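Local coordinates for Non-structural polyprotein (Sindbis virus, PDB 4GUA), which is part of the alphavirus replication polyprotein, joining a cysteine protease region to the macro and zinc-binding regions of nsP3, and probably serves polyprotein processing and viral RNA synthesis, at residues 603-608 / 628-633. Numbering follows the deposited sequence.
Sequences LPCLCM and TVCSST. With ZN (zinc ion), chain V.
Cys-605, Cys-607 and Cys-630 meet through a zinc ion, three corners of a four-cysteine site in the nsP3 zinc-binding domain that Cys-648 completes. The sulfurs converge on the metal: SG of Cys-605 binds zinc at 2.4 Å, SG of Cys-607 at 2.5 Å and SG of Cys-630 at 2.3 Å. Metal ligation therefore ties loop 603-608 to 628-633, which helix 613-621 separates in sequence. Cys-605 and Cys-607 form a Cys-X-Cys pair. In both Cys-605 and Cys-630, SG sits between the backbone N and the carbonyl carbon (chi1 65° and 67°), a setting that carries each sulfur to the ion. Four thiolates, if all deprotonated, would give the cluster a net negative charge, and the N-H of Ser-632, weakly bonded to Cys-630 SG, may offset a little of it. Beside the metal, the two segments touch carbon to carbon where CB of Ser-632 lies 3.7 Å from CB of Cys-605; the same CB also packs against the carbonyl oxygen of Pro-604. A type I turn from Cys-630 to Thr-633, closed by Thr-633 N to Cys-630 O at 3.1 Å, sets Ser-632 at its third position, beside Cys-605. Next to it, Ser-631 OG hydrogen-bonds to the backbone N of Cys-648, linking the turn to the fourth ligand. Inside the turn, the weak bond from Ser-632 N to SG of Cys-630 is long and bent (3.7 Å, 142°).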
loop_
_atom_site.group_PDB
_atom_site.type_symbol
_atom_site.label_atom_id
_atom_site.label_comp_id
_atom_site.label_asym_id
_atom_site.label_seq_id
_atom_site.Cartn_x
_atom_site.Cartn_y
_atom_site.Cartn_z
ATOM N N LEU A 603 2.737 -4.768 -12.510
ATOM C CA LEU A 603 4.104 -4.958 -12.967
ATOM C C LEU A 603 4.746 -6.200 -12.345
ATOM O O LEU A 603 5.718 -6.096 -11.602
ATOM C CB LEU A 603 4.915 -3.716 -12.608
ATOM C CG LEU A 603 6.184 -3.475 -13.412
ATOM C CD1 LEU A 603 5.823 -3.046 -14.832
ATOM C CD2 LEU A 603 7.057 -2.436 -12.720
ATOM N N PRO A 604 4.207 -7.385 -12.661
ATOM C CA PRO A 604 4.720 -8.649 -12.117
ATOM C C PRO A 604 6.120 -8.978 -12.630
ATOM O O PRO A 604 6.915 -9.618 -11.933
ATOM C CB PRO A 604 3.698 -9.677 -12.602
ATOM C CG PRO A 604 3.068 -9.051 -13.802
ATOM C CD PRO A 604 3.032 -7.589 -13.522
ATOM N N CYS A 605 6.409 -8.555 -13.856
ATOM C CA CYS A 605 7.767 -8.625 -14.380
ATOM C C CYS A 605 7.914 -7.672 -15.550
ATOM O O CYS A 605 6.939 -7.054 -15.973
ATOM C CB CYS A 605 8.131 -10.051 -14.797
ATOM S SG CYS A 605 7.172 -10.710 -16.168
ATOM N N LEU A 606 9.137 -7.547 -16.057
ATOM C CA LEU A 606 9.414 -6.656 -17.178
ATOM C C LEU A 606 9.499 -7.354 -18.532
ATOM O O LEU A 606 9.673 -6.694 -19.556
ATOM C CB LEU A 606 10.700 -5.881 -16.912
ATOM C CG LEU A 606 10.626 -5.039 -15.642
ATOM C CD1 LEU A 606 11.910 -4.257 -15.445
ATOM C CD2 LEU A 606 9.418 -4.108 -15.697
ATOM N N CYS A 607 9.341 -8.674 -18.549
ATOM C CA CYS A 607 9.501 -9.426 -19.785
ATOM C C CYS A 607 8.206 -9.380 -20.591
ATOM O O CYS A 607 7.201 -8.837 -20.128
ATOM C CB CYS A 607 9.916 -10.876 -19.496
ATOM S SG CYS A 607 8.549 -12.063 -19.350
ATOM N N MET A 608 8.232 -9.954 -21.791
ATOM C CA MET A 608 7.113 -9.832 -22.724
ATOM C C MET A 608 5.897 -10.648 -22.306
ATOM O O MET A 608 4.808 -10.473 -22.860
ATOM C CB MET A 608 7.529 -10.259 -24.133
ATOM C CG MET A 608 7.727 -11.756 -24.304
ATOM S SD MET A 608 8.502 -12.176 -25.879
ATOM C CE MET A 608 7.291 -11.541 -27.038
ATOM N N THR A 628 1.821 -18.859 -23.136
ATOM C CA THR A 628 3.147 -18.965 -22.554
ATOM C C THR A 628 3.216 -18.161 -21.256
ATOM O O THR A 628 2.747 -17.025 -21.189
ATOM C CB THR A 628 4.216 -18.459 -23.535
ATOM O OG1 THR A 628 4.166 -19.241 -24.736
ATOM C CG2 THR A 628 5.609 -18.546 -22.915
ATOM N N VAL A 629 3.783 -18.772 -20.222
ATOM C CA VAL A 629 3.875 -18.152 -18.908
ATOM C C VAL A 629 5.313 -18.159 -18.419
ATOM O O VAL A 629 6.010 -19.167 -18.545
ATOM C CB VAL A 629 3.006 -18.904 -17.892
ATOM C CG1 VAL A 629 3.162 -18.308 -16.502
ATOM C CG2 VAL A 629 1.555 -18.895 -18.333
ATOM N N CYS A 630 5.765 -17.038 -17.868
ATOM C CA CYS A 630 7.134 -16.951 -17.382
ATOM C C CYS A 630 7.234 -17.348 -15.909
ATOM O O CYS A 630 6.224 -17.597 -15.252
ATOM C CB CYS A 630 7.690 -15.548 -17.592
ATOM S SG CYS A 630 6.886 -14.290 -16.601
ATOM N N SER A 631 8.456 -17.373 -15.389
ATOM C CA SER A 631 8.699 -17.869 -14.042
ATOM C C SER A 631 8.233 -16.876 -12.974
ATOM O O SER A 631 8.111 -17.233 -11.799
ATOM C CB SER A 631 10.188 -18.182 -13.856
ATOM O OG SER A 631 10.972 -17.001 -13.829
ATOM N N SER A 632 7.975 -15.635 -13.381
ATOM C CA SER A 632 7.452 -14.625 -12.463
ATOM C C SER A 632 5.943 -14.763 -12.306
ATOM O O SER A 632 5.310 -13.994 -11.594
ATOM C CB SER A 632 7.807 -13.216 -12.928
ATOM O OG SER A 632 9.185 -12.954 -12.738
ATOM N N THR A 633 5.364 -15.737 -12.992
ATOM C CA THR A 633 3.987 -16.106 -12.740
ATOM C C THR A 633 4.015 -17.562 -12.291
ATOM O O THR A 633 3.844 -18.473 -13.103
ATOM C CB THR A 633 3.128 -15.941 -13.995
ATOM O OG1 THR A 633 3.026 -14.552 -14.321
ATOM C CG2 THR A 633 1.734 -16.511 -13.790
HETATM ZN ZN ZN V . 8.395 -12.614 -16.894
#